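Gamma-glutamyltranspeptidase (Klebsiella pneumoniae subsp. pneumoniae, PDB 5HFT) catalyses the conversion of oxamate to oxalate in the uric acid degradation pathway, as a member of the gamma-glutamyltransferase family. Local coordinates at residues Ile93-Ser98 against His254-Pro259; Gln122-Val127 against Leu242-Thr247; Ala170-Ala175 against Glu198-Gly203; Leu47-Glu52 against Ala152-Asp157; Thr126-Val131 against Asp224-Gly229. All blocks are in the same frame, centred on the assembly; numbering follows the deposited sequence.

Contact 1 of 5, residues Ile93-Ser98 against His254-Pro259; sequences IAIDAS and HRARRP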
# COMPACT_ATOMS: atom_id res chain seq x y z
N ILE A 93 -14.57 5.99 -1.89
CA ILE A 93 -13.85 6.56 -3.02
C ILE A 93 -12.52 5.85 -3.15
O ILE A 93 -11.75 5.77 -2.18
CB ILE A 93 -13.63 8.08 -2.86
CG1 ILE A 93 -14.97 8.79 -2.61
CG2 ILE A 93 -12.90 8.63 -4.07
CD1 ILE A 93 -14.78 10.19 -2.04
N ALA A 94 -12.24 5.36 -4.36
CA ALA A 94 -11.03 4.63 -4.67
C ALA A 94 -10.09 5.47 -5.53
O ALA A 94 -10.53 6.28 -6.35
CB ALA A 94 -11.35 3.31 -5.36
N ILE A 95 -8.79 5.30 -5.30
CA ILE A 95 -7.75 6.00 -6.04
C ILE A 95 -6.74 4.96 -6.49
O ILE A 95 -6.04 4.37 -5.67
CB ILE A 95 -7.06 7.08 -5.19
CG1 ILE A 95 -8.06 8.06 -4.60
CG2 ILE A 95 -6.05 7.82 -6.05
CD1 ILE A 95 -7.39 9.20 -3.88
N ASP A 96 -6.68 4.72 -7.80
CA ASP A 96 -5.65 3.86 -8.37
C ASP A 96 -4.53 4.79 -8.81
O ASP A 96 -4.59 5.41 -9.87
CB ASP A 96 -6.20 3.05 -9.54
CG ASP A 96 -5.15 2.14 -10.17
OD1 ASP A 96 -3.96 2.31 -9.86
OD2 ASP A 96 -5.51 1.29 -11.01
N ALA A 97 -3.50 4.90 -7.99
CA ALA A 97 -2.41 5.81 -8.33
C ALA A 97 -1.21 5.04 -8.86
O ALA A 97 -0.11 5.17 -8.35
CB ALA A 97 -2.05 6.67 -7.12
N SER A 98 -1.41 4.20 -9.88
CA SER A 98 -0.33 3.42 -10.45
C SER A 98 -0.03 3.88 -11.87
O SER A 98 -0.95 4.14 -12.66
CB SER A 98 -0.65 1.92 -10.41
OG SER A 98 -1.68 1.57 -11.30
N HIS A 254 -0.05 12.06 -16.88
CA HIS A 254 -0.42 11.01 -15.93
C HIS A 254 -1.26 11.56 -14.79
O HIS A 254 -0.85 12.52 -14.12
CB HIS A 254 0.81 10.30 -15.38
CG HIS A 254 0.47 9.28 -14.35
ND1 HIS A 254 0.44 9.56 -13.00
CD2 HIS A 254 0.13 7.98 -14.47
CE1 HIS A 254 0.09 8.48 -12.33
NE2 HIS A 254 -0.10 7.50 -13.20
N ARG A 255 -2.41 10.95 -14.55
CA ARG A 255 -3.26 11.27 -13.41
C ARG A 255 -3.58 9.99 -12.64
O ARG A 255 -3.62 8.90 -13.21
CB ARG A 255 -4.59 11.97 -13.85
CG ARG A 255 -4.46 13.45 -14.23
CD ARG A 255 -4.57 14.37 -12.98
NE ARG A 255 -4.06 15.72 -13.22
CZ ARG A 255 -3.77 16.60 -12.26
NH1 ARG A 255 -3.92 16.26 -10.99
NH2 ARG A 255 -3.30 17.81 -12.56
N ALA A 256 -3.77 10.13 -11.34
CA ALA A 256 -4.35 9.00 -10.60
C ALA A 256 -5.74 8.72 -11.14
O ALA A 256 -6.53 9.64 -11.36
CB ALA A 256 -4.40 9.30 -9.10
N ARG A 257 -6.05 7.44 -11.31
CA ARG A 257 -7.36 6.98 -11.74
C ARG A 257 -8.33 6.93 -10.57
O ARG A 257 -7.93 7.00 -9.40
CB ARG A 257 -7.25 5.60 -12.38
CG ARG A 257 -6.41 5.57 -13.63
CD ARG A 257 -5.72 4.24 -13.83
NE ARG A 257 -4.50 4.42 -14.61
CZ ARG A 257 -3.38 3.72 -14.42
NH1 ARG A 257 -3.32 2.79 -13.47
NH2 ARG A 257 -2.31 3.95 -15.18
N ARG A 258 -9.62 6.85 -10.87
CA ARG A 258 -10.65 6.73 -9.84
C ARG A 258 -11.65 5.66 -10.21
O ARG A 258 -12.80 5.97 -10.53
CB ARG A 258 -11.35 8.06 -9.60
CG ARG A 258 -10.40 9.16 -9.16
CD ARG A 258 -10.47 9.32 -7.68
NE ARG A 258 -11.86 9.46 -7.28
CZ ARG A 258 -12.44 10.62 -7.02
NH1 ARG A 258 -11.75 11.75 -7.12
NH2 ARG A 258 -13.73 10.63 -6.68
N PRO A 259 -11.26 4.39 -10.16
CA PRO A 259 -12.21 3.32 -10.45
C PRO A 259 -13.17 3.17 -9.29
O PRO A 259 -12.99 3.73 -8.21
CB PRO A 259 -11.33 2.08 -10.57
CG PRO A 259 -10.20 2.36 -9.71
CD PRO A 259 -9.93 3.85 -9.82
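Asp96 and Arg257 are joined through their backbones by two hydrogen bonds: Arg257 N gives to Asp96 O at 2.9 Å, and Asp96 N gives to Arg257 O at 3.1 Å. The second donor stands 53° out of the carbonyl plane. Two CA-H...O contacts, from Ile95 CA to Arg257 O and from Arg258 CA to Ala94 O, lie beside this pair. The pair is a single antiparallel bridge, by which the loop before strand 262-266 lies along strand 93-97; that strand also pairs with strand 80-86.

Among the charged groups, the extended Arg257 side chain runs beside that of Asp96, its guanidinium at 90° to the carboxylate. The resulting salt bridge is long, with Asp96 OD2 3.6 Å from Arg257 NH1, and the bond from Arg257 NH1 to Ser98 OG is weak. Ser98 OG donates to Asp96 OD1 at 2.8 Å, tying the carboxylate to the residue that follows the strand.

Apolar contacts occupy the other side. Ala256 CB meets Ile95 CG2 at 3.8 Å and touches Ala97 CB. Bent at chi2 and chi3, Arg258 brings one guanidinium face over Ile93 CG2, while its NH1 forms a salt bridge with Glu136 of helix 130-144.

Contact 2 of 5, residues Gln122-Val127 against Leu242-Thr247; sequences QAALTV and LGMPIT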
# COMPACT_ATOMS: atom_id res chain seq x y z
N GLN A 122 16.14 -0.81 -17.61
CA GLN A 122 15.07 -1.36 -18.42
C GLN A 122 13.94 -1.94 -17.59
O GLN A 122 12.85 -2.19 -18.13
CB GLN A 122 15.63 -2.43 -19.36
N ALA A 123 14.17 -2.22 -16.31
CA ALA A 123 13.09 -2.71 -15.47
C ALA A 123 12.25 -1.58 -14.91
O ALA A 123 11.12 -1.82 -14.49
CB ALA A 123 13.65 -3.54 -14.33
N ALA A 124 12.80 -0.37 -14.90
CA ALA A 124 12.14 0.83 -14.41
C ALA A 124 11.33 1.48 -15.52
O ALA A 124 11.53 2.66 -15.85
CB ALA A 124 13.17 1.80 -13.84
N LEU A 125 10.39 0.70 -16.07
CA LEU A 125 9.67 1.02 -17.31
C LEU A 125 8.28 1.63 -17.10
O LEU A 125 7.76 2.26 -18.04
CB LEU A 125 9.54 -0.24 -18.17
CG LEU A 125 8.44 -1.27 -17.86
CD1 LEU A 125 8.44 -2.39 -18.88
CD2 LEU A 125 8.54 -1.83 -16.44
N THR A 126 7.63 1.48 -15.94
CA THR A 126 6.34 2.13 -15.70
C THR A 126 6.50 3.36 -14.82
O THR A 126 7.44 3.47 -14.03
CB THR A 126 5.32 1.20 -15.04
OG1 THR A 126 5.73 0.93 -13.70
CG2 THR A 126 5.14 -0.10 -15.81
N VAL A 127 5.55 4.29 -14.97
CA VAL A 127 5.54 5.56 -14.24
C VAL A 127 5.21 5.33 -12.76
O VAL A 127 4.59 4.33 -12.38
CB VAL A 127 4.51 6.49 -14.92
CG1 VAL A 127 4.29 7.79 -14.12
CG2 VAL A 127 4.93 6.79 -16.34
N LEU A 242 19.95 7.83 -18.05
CA LEU A 242 19.96 6.45 -17.58
C LEU A 242 19.59 5.45 -18.65
O LEU A 242 19.93 4.26 -18.52
CB LEU A 242 18.99 6.30 -16.39
CG LEU A 242 19.44 6.78 -15.01
CD1 LEU A 242 18.47 6.38 -13.93
CD2 LEU A 242 20.85 6.33 -14.64
N GLY A 243 18.89 5.87 -19.70
CA GLY A 243 18.35 4.92 -20.64
C GLY A 243 17.03 4.33 -20.21
O GLY A 243 16.75 3.17 -20.53
N MET A 244 16.27 5.04 -19.51
CA MET A 244 15.00 4.52 -19.04
C MET A 244 13.91 4.77 -20.09
O MET A 244 13.85 5.86 -20.67
CB MET A 244 14.61 5.18 -17.72
CG MET A 244 14.98 4.41 -16.46
SD MET A 244 14.02 5.07 -15.07
CE MET A 244 14.98 6.51 -14.69
N PRO A 245 13.02 3.80 -20.33
CA PRO A 245 12.01 3.96 -21.38
C PRO A 245 10.86 4.87 -21.01
O PRO A 245 9.71 4.54 -21.28
CB PRO A 245 11.53 2.52 -21.60
CG PRO A 245 11.68 1.88 -20.29
CD PRO A 245 12.87 2.51 -19.62
N ILE A 246 11.13 6.01 -20.37
CA ILE A 246 10.11 6.93 -19.89
C ILE A 246 10.45 8.34 -20.35
O ILE A 246 11.62 8.72 -20.39
CB ILE A 246 9.98 6.88 -18.35
CG1 ILE A 246 9.75 5.45 -17.86
CG2 ILE A 246 8.84 7.78 -17.83
CD1 ILE A 246 9.51 5.38 -16.37
N THR A 247 9.43 9.11 -20.71
CA THR A 247 9.60 10.47 -21.20
C THR A 247 8.90 11.47 -20.29
O THR A 247 8.09 11.11 -19.44
CB THR A 247 9.08 10.64 -22.63
OG1 THR A 247 7.70 10.23 -22.68
CG2 THR A 247 9.89 9.82 -23.61
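Ile246 and Ala124 make the close-packed part of this contact, where one branch of the isoleucine meets backbone oxygens. Its CG1 lies anti to the carbonyl carbon (chi1 -54°), and the CD1 beyond it reaches 3.4 Å from Ala124 O and 3.7 Å from Thr126 O. Thr126 O also accepts a hydrogen bond from an aromatic side chain of another protein chain. Beside it, Met244 brings its sulfur against the same alanine, with SD 3.6 Å from Ala124 CB. Pro245 presents its ring to the neighbouring residue, Pro245 CG lying 3.7 Å from Leu125 CB.

The two segments are loops, and no hydrogen bond passes between them. Ala124 is the centre of an inverse gamma turn, which kinks the chain ahead of helix 130-144. In the other segment, a Schellman motif at Gly243 ends helix 230-242, and Thr247 serves as N-cap of helix 248-252, so Met244, Pro245 and Ile246 lie in the short connection between those helices.

Packing is looser toward Val127, whose CG2 is 4.3 Å from Ile246 CG2 and which also packs on Leu251. At the other end the chain becomes more accessible: Gly243 is exposed, and Gln122 is partly exposed.

Contact 3 of 5, residues Ala170-Ala175 against Glu198-Gly203; sequences ASQAHA and EAPRPG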
# COMPACT_ATOMS: atom_id res chain seq x y z
N ALA A 170 16.05 -2.86 10.99
CA ALA A 170 16.75 -4.10 10.73
C ALA A 170 16.36 -4.67 9.37
O ALA A 170 17.20 -5.26 8.68
CB ALA A 170 16.48 -5.11 11.84
N SER A 171 15.10 -4.50 8.97
CA SER A 171 14.72 -5.07 7.68
C SER A 171 15.33 -4.28 6.51
O SER A 171 15.67 -4.88 5.49
CB SER A 171 13.20 -5.15 7.54
OG SER A 171 12.62 -3.87 7.59
N GLN A 172 15.52 -2.96 6.68
CA GLN A 172 16.27 -2.19 5.69
C GLN A 172 17.72 -2.66 5.60
O GLN A 172 18.29 -2.74 4.51
CB GLN A 172 16.25 -0.70 6.02
CG GLN A 172 17.20 0.09 5.16
CD GLN A 172 17.16 1.56 5.46
OE1 GLN A 172 16.29 2.03 6.19
NE2 GLN A 172 18.11 2.31 4.90
N ALA A 173 18.34 -2.92 6.76
CA ALA A 173 19.69 -3.48 6.74
C ALA A 173 19.69 -4.87 6.10
O ALA A 173 20.55 -5.17 5.26
CB ALA A 173 20.25 -3.53 8.16
N HIS A 174 18.74 -5.72 6.47
CA HIS A 174 18.70 -7.08 5.94
C HIS A 174 18.45 -7.08 4.44
O HIS A 174 19.18 -7.71 3.67
CB HIS A 174 17.63 -7.91 6.67
CG HIS A 174 17.55 -9.34 6.22
ND1 HIS A 174 16.55 -9.81 5.39
CD2 HIS A 174 18.34 -10.41 6.50
CE1 HIS A 174 16.73 -11.10 5.18
NE2 HIS A 174 17.80 -11.49 5.84
N ALA A 175 17.40 -6.37 4.00
CA ALA A 175 17.10 -6.29 2.57
C ALA A 175 18.31 -5.81 1.77
O ALA A 175 18.63 -6.37 0.72
CB ALA A 175 15.91 -5.38 2.33
N GLU A 198 28.97 -1.30 2.39
CA GLU A 198 28.17 -2.43 2.87
C GLU A 198 26.81 -1.93 3.29
O GLU A 198 26.50 -0.75 3.17
CB GLU A 198 28.86 -3.15 4.02
CG GLU A 198 29.45 -2.22 5.04
CD GLU A 198 30.46 -2.92 5.88
OE1 GLU A 198 31.07 -3.91 5.38
OE2 GLU A 198 30.65 -2.49 7.04
N ALA A 199 25.98 -2.87 3.76
CA ALA A 199 24.67 -2.53 4.31
C ALA A 199 24.81 -1.77 5.63
O ALA A 199 25.62 -2.16 6.48
CB ALA A 199 23.82 -3.78 4.53
N PRO A 200 24.01 -0.73 5.85
CA PRO A 200 24.15 0.07 7.08
C PRO A 200 23.76 -0.76 8.29
O PRO A 200 22.95 -1.68 8.21
CB PRO A 200 23.19 1.24 6.87
CG PRO A 200 22.22 0.76 5.83
CD PRO A 200 22.96 -0.20 4.96
N ARG A 201 24.35 -0.42 9.42
CA ARG A 201 24.13 -1.19 10.65
C ARG A 201 22.76 -0.86 11.23
O ARG A 201 22.38 0.32 11.27
CB ARG A 201 25.24 -0.91 11.67
N PRO A 202 21.98 -1.86 11.63
CA PRO A 202 20.72 -1.58 12.32
C PRO A 202 20.95 -0.70 13.55
O PRO A 202 21.96 -0.83 14.24
CB PRO A 202 20.23 -2.98 12.71
CG PRO A 202 20.87 -3.91 11.68
CD PRO A 202 22.20 -3.30 11.40
N GLY A 203 20.04 0.24 13.79
CA GLY A 203 20.20 1.13 14.92
C GLY A 203 21.08 2.34 14.68
O GLY A 203 21.19 3.19 15.58
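A helix packed against a proline-rich loop makes up this contact: the first turn of helix 170-178 meets the extended segment 198-203, which leads into strand 205-206. That strand pairs with the short strand 166-167 just before the helix, and Gly203 is backbone-bonded to Val168, so the contact closes a compact local unit of strand, helices, loop and returning strand.

Ala173 occupies the middle. Its CB fits against the loop between two prolines, 3.3 Å from Pro200 O and 3.6 Å from Pro202 CG. One methyl thus meets a backbone carbonyl oxygen and the flank of a pyrrolidine ring together. No hydrogen bond links the segments; the contact is van der Waals packing of alanine methyls against the proline-rich loop.

On one side of Ala173, the Pro202 ring continues to the start of the helix, where Pro202 CB lies 4.4 Å from Ala170 CB. This end is solvent-exposed. On the other side the loop enters a more protected region. Gln172 extends its chain fully (chi1 171°, chi2 179°) and brings NE2 to 4.5 Å from Pro200 CG, a loose approach; the same side chain packs on Pro72 and His73. Ala199 also touches Thr176 and Ala177 one turn further along, and its CB comes to 3.6 Å from Ala173 O.

Contact 4 of 5, residues Leu47-Glu52 against Ala152-Asp157; sequences LAILRE and ARLLAD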
# COMPACT_ATOMS: atom_id res chain seq x y z
N LEU A 47 -0.48 10.95 13.08
CA LEU A 47 -1.15 11.36 14.31
C LEU A 47 -0.99 12.84 14.58
O LEU A 47 -1.92 13.49 15.06
CB LEU A 47 -0.63 10.57 15.49
CG LEU A 47 -1.61 10.66 16.65
CD1 LEU A 47 -2.86 9.91 16.24
CD2 LEU A 47 -0.97 10.07 17.90
N ALA A 48 0.19 13.40 14.29
CA ALA A 48 0.40 14.82 14.56
C ALA A 48 -0.56 15.67 13.74
O ALA A 48 -1.25 16.54 14.28
CB ALA A 48 1.86 15.22 14.30
N ILE A 49 -0.70 15.34 12.44
CA ILE A 49 -1.57 16.12 11.56
C ILE A 49 -3.00 16.13 12.09
O ILE A 49 -3.69 17.16 12.05
CB ILE A 49 -1.50 15.53 10.13
CG1 ILE A 49 -0.11 15.74 9.55
CG2 ILE A 49 -2.59 16.15 9.20
CD1 ILE A 49 0.35 17.17 9.58
N LEU A 50 -3.47 14.99 12.56
CA LEU A 50 -4.78 14.94 13.20
C LEU A 50 -4.86 15.92 14.37
O LEU A 50 -5.71 16.81 14.39
CB LEU A 50 -5.04 13.51 13.66
CG LEU A 50 -5.23 12.52 12.53
CD1 LEU A 50 -5.58 11.17 13.09
CD2 LEU A 50 -6.29 13.02 11.56
N ARG A 51 -3.96 15.77 15.34
CA ARG A 51 -3.94 16.66 16.49
C ARG A 51 -3.78 18.13 16.11
O ARG A 51 -4.07 19.01 16.93
CB ARG A 51 -2.80 16.29 17.43
CG ARG A 51 -2.97 15.05 18.27
CD ARG A 51 -2.05 15.22 19.45
NE ARG A 51 -2.12 14.15 20.42
CZ ARG A 51 -2.78 14.23 21.57
NH1 ARG A 51 -3.47 15.32 21.85
NH2 ARG A 51 -2.75 13.21 22.42
N GLU A 52 -3.31 18.42 14.91
CA GLU A 52 -3.15 19.80 14.47
C GLU A 52 -4.37 20.28 13.71
O GLU A 52 -4.29 21.30 13.02
CB GLU A 52 -1.91 19.94 13.57
CG GLU A 52 -0.54 19.83 14.28
CD GLU A 52 0.65 19.85 13.30
OE1 GLU A 52 0.69 20.68 12.36
OE2 GLU A 52 1.54 18.98 13.46
N ALA A 152 3.60 22.15 2.74
CA ALA A 152 4.88 22.22 3.45
C ALA A 152 4.77 21.67 4.86
O ALA A 152 5.78 21.25 5.44
CB ALA A 152 5.40 23.66 3.48
N ARG A 153 3.58 21.68 5.43
CA ARG A 153 3.35 21.04 6.72
C ARG A 153 3.24 19.52 6.57
O ARG A 153 3.82 18.78 7.38
CB ARG A 153 2.09 21.61 7.37
CG ARG A 153 1.78 21.00 8.71
CD ARG A 153 2.93 21.24 9.66
NE ARG A 153 2.91 20.29 10.78
CZ ARG A 153 3.54 19.12 10.78
NH1 ARG A 153 4.25 18.76 9.71
NH2 ARG A 153 3.48 18.31 11.83
N LEU A 154 2.55 19.04 5.52
CA LEU A 154 2.36 17.59 5.38
C LEU A 154 3.68 16.84 5.16
O LEU A 154 3.78 15.66 5.52
CB LEU A 154 1.40 17.31 4.24
CG LEU A 154 0.04 18.01 4.28
CD1 LEU A 154 -0.82 17.46 3.17
CD2 LEU A 154 -0.65 17.85 5.63
N LEU A 155 4.68 17.48 4.54
CA LEU A 155 5.97 16.85 4.27
C LEU A 155 7.03 17.18 5.31
O LEU A 155 8.15 16.69 5.19
CB LEU A 155 6.50 17.25 2.90
CG LEU A 155 5.55 17.04 1.75
CD1 LEU A 155 6.19 17.66 0.51
CD2 LEU A 155 5.28 15.56 1.60
N ALA A 156 6.71 18.01 6.29
CA ALA A 156 7.72 18.49 7.21
C ALA A 156 8.48 17.34 7.87
O ALA A 156 9.72 17.32 7.87
CB ALA A 156 7.09 19.42 8.25
N ASP A 157 7.76 16.38 8.45
CA ASP A 157 8.46 15.28 9.11
C ASP A 157 9.29 14.48 8.12
O ASP A 157 10.43 14.12 8.41
CB ASP A 157 7.48 14.33 9.80
CG ASP A 157 6.65 15.01 10.84
OD1 ASP A 157 6.73 16.24 10.98
OD2 ASP A 157 5.91 14.29 11.53
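Arg153 NH2 donates to Glu52 OE2 at 2.6 Å in the shorter half of a paired salt bridge; in the other half, Arg153 NE donates to Glu52 OE1 at 2.8 Å. This bidentate, side-on grip joins the end of helix 40-51, which Glu52 directly follows, to helix 151-154 in a helix-to-helix contact at the protein surface.

Each carboxylate oxygen uses its syn lone pair, and the carboxylate and guanidinium planes are only 25° apart. The match is close but not perfectly flat: OE2 lies in the guanidinium plane, whereas OE1 is tilted 22° from it. The two side chains come from opposite directions. Glu52 is extended beyond CG, while Arg153 bends at chi2 (59°) and thereby turns its NE edge to the glutamate. Two bonds to separate oxygens should restrict rotation of both groups.

Asp157, at the start of helix 156-164, adds a long ion pair, with Asp157 OD1 3.8 Å from Arg153 NH1, completing a three-residue network; its OD2 is hydrogen-bonded to Ser45 of helix 40-51. The arginine thus lies between two acidic groups, which would probably favour its positive charge.

Beneath this polar layer is the apolar one. Ile49 packs on Ala62 of helix 56-70, touches Leu154 CD2 through its CD1 at 4.1 Å, and sets the same CD1 over the centre of the Arg153 guanidinium face, 3.9 Å from CZ.

Contact 5 of 5, residues Thr126-Val131 against Asp224-Gly229; sequences TVAGTV and DSFYRG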
# COMPACT_ATOMS: atom_id res chain seq x y z
N THR A 126 7.63 1.48 -15.94
CA THR A 126 6.34 2.13 -15.70
C THR A 126 6.50 3.36 -14.82
O THR A 126 7.44 3.47 -14.03
CB THR A 126 5.32 1.20 -15.04
OG1 THR A 126 5.73 0.93 -13.70
CG2 THR A 126 5.14 -0.10 -15.81
N VAL A 127 5.55 4.29 -14.97
CA VAL A 127 5.54 5.56 -14.24
C VAL A 127 5.21 5.33 -12.76
O VAL A 127 4.59 4.33 -12.38
CB VAL A 127 4.51 6.49 -14.92
CG1 VAL A 127 4.29 7.79 -14.12
CG2 VAL A 127 4.93 6.79 -16.34
N ALA A 128 5.67 6.25 -11.91
CA ALA A 128 5.49 6.16 -10.46
C ALA A 128 4.26 6.96 -10.04
O ALA A 128 4.19 8.18 -10.28
CB ALA A 128 6.74 6.66 -9.75
N GLY A 129 3.30 6.31 -9.39
CA GLY A 129 2.01 6.94 -9.18
C GLY A 129 1.67 7.57 -7.84
O GLY A 129 0.84 8.49 -7.82
N THR A 130 2.27 7.12 -6.72
CA THR A 130 1.81 7.54 -5.40
C THR A 130 1.61 9.04 -5.32
O THR A 130 0.59 9.52 -4.81
CB THR A 130 2.78 7.16 -4.27
OG1 THR A 130 4.16 7.26 -4.68
CG2 THR A 130 2.46 5.82 -3.69
N VAL A 131 2.58 9.80 -5.81
CA VAL A 131 2.51 11.24 -5.62
C VAL A 131 1.26 11.79 -6.27
O VAL A 131 0.59 12.67 -5.71
CB VAL A 131 3.78 11.92 -6.17
CG1 VAL A 131 3.73 13.43 -5.93
CG2 VAL A 131 5.00 11.31 -5.50
N ASP A 224 2.17 18.24 -7.39
CA ASP A 224 2.02 17.89 -8.79
C ASP A 224 3.24 18.26 -9.62
O ASP A 224 3.38 17.75 -10.75
CB ASP A 224 0.74 18.50 -9.37
CG ASP A 224 0.17 17.66 -10.49
OD1 ASP A 224 0.01 16.43 -10.29
OD2 ASP A 224 -0.13 18.21 -11.58
N SER A 225 4.14 19.09 -9.09
CA SER A 225 5.37 19.40 -9.82
C SER A 225 6.19 18.15 -10.12
O SER A 225 7.04 18.18 -11.00
CB SER A 225 6.21 20.41 -9.03
OG SER A 225 6.84 19.80 -7.92
N PHE A 226 5.91 17.06 -9.42
CA PHE A 226 6.55 15.77 -9.71
C PHE A 226 6.28 15.34 -11.15
O PHE A 226 7.14 14.70 -11.77
CB PHE A 226 6.03 14.75 -8.70
CG PHE A 226 6.69 13.39 -8.76
CD1 PHE A 226 6.30 12.45 -9.71
CD2 PHE A 226 7.61 13.01 -7.80
CE1 PHE A 226 6.84 11.18 -9.74
CE2 PHE A 226 8.17 11.75 -7.83
CZ PHE A 226 7.78 10.83 -8.81
N TYR A 227 5.11 15.68 -11.70
CA TYR A 227 4.77 15.31 -13.07
C TYR A 227 4.70 16.49 -14.02
O TYR A 227 4.77 16.28 -15.24
CB TYR A 227 3.43 14.56 -13.11
CG TYR A 227 3.33 13.40 -12.15
CD1 TYR A 227 3.09 13.62 -10.79
CD2 TYR A 227 3.48 12.09 -12.59
CE1 TYR A 227 3.01 12.56 -9.89
CE2 TYR A 227 3.40 11.03 -11.69
CZ TYR A 227 3.16 11.27 -10.35
OH TYR A 227 3.08 10.22 -9.46
N ARG A 228 4.57 17.72 -13.51
CA ARG A 228 4.29 18.90 -14.33
C ARG A 228 5.06 20.15 -13.89
O ARG A 228 4.69 21.26 -14.28
CB ARG A 228 2.78 19.21 -14.34
CG ARG A 228 1.98 18.23 -15.19
CD ARG A 228 0.56 17.97 -14.71
NE ARG A 228 0.18 16.63 -15.14
CZ ARG A 228 -0.21 15.66 -14.32
NH1 ARG A 228 -0.35 15.89 -13.03
NH2 ARG A 228 -0.50 14.47 -14.82
N GLY A 229 6.12 20.00 -13.09
CA GLY A 229 6.89 21.13 -12.63
C GLY A 229 8.39 20.90 -12.76
O GLY A 229 8.83 20.02 -13.52
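Differing first torsions send the adjacent aromatic rings of Phe226 and Tyr227 to the same segment, 126-131: Phe226 CG is anti to the backbone N (chi1 -174°), whereas Tyr227 CG is anti to the carbonyl carbon (chi1 -51°). The short helix 225-228 thereby packs its two rings against the loop entering helix 130-144 and that helix's first turn, in a wholly buried contact.

Tyr227 OH donates to Ala128 O; the 2.5 Å between them is shorter than a usual hydrogen bond and its exact length doubtful at this resolution. The same OH is hydrogen-bonded to Ser132 N, so the phenol oxygen links the carbonyl of Ala128 to the opening turn of the helix. Around the ring edge, Val127 CG1 lies 4.1 Å from Tyr227 CE2, and Val131 CB is 3.9 Å from Tyr227 CE1. The ring of His254 also meets that of Tyr227, the planes close to parallel.

Val131 sets CG2 over the Phe226 face in a CH-pi contact, 4.0 Å from the ring centroid and 17° off the normal. Leu231 and Leu235 of helix 230-242 and Leu218 of helix 209-221 also pack on this phenylalanine, so its ring lies between these two helices and the start of helix 130-144. The other methyl of Val131 reaches the base of the aromatic side chain, its CG1 3.8 Å from Phe226 CB.

Overall arrangement
Contacts 1, 2 and 5 form a connected group: contacts 2 and 5 share Thr126 and Val127, and His254 of contact 1 touches both Val127 and Tyr227. The centres of contacts 1 and 5 are about 13 Å apart, those of contacts 2 and 5 about 14 Å. Along the chain, contact 1 encloses contacts 2, 5 and 3; strand 93-97 and the loop entering helix 130-144 both meet segments more than 90 residues later. Contact 4 crosses contacts 1, 2 and 5 by joining helix 40-51 to helix 151-154, and closes before contact 3 opens. Contact 3 is peripheral, its centre about 33 Å from that of contact 1. Together they draw sequence-distant parts into one fold.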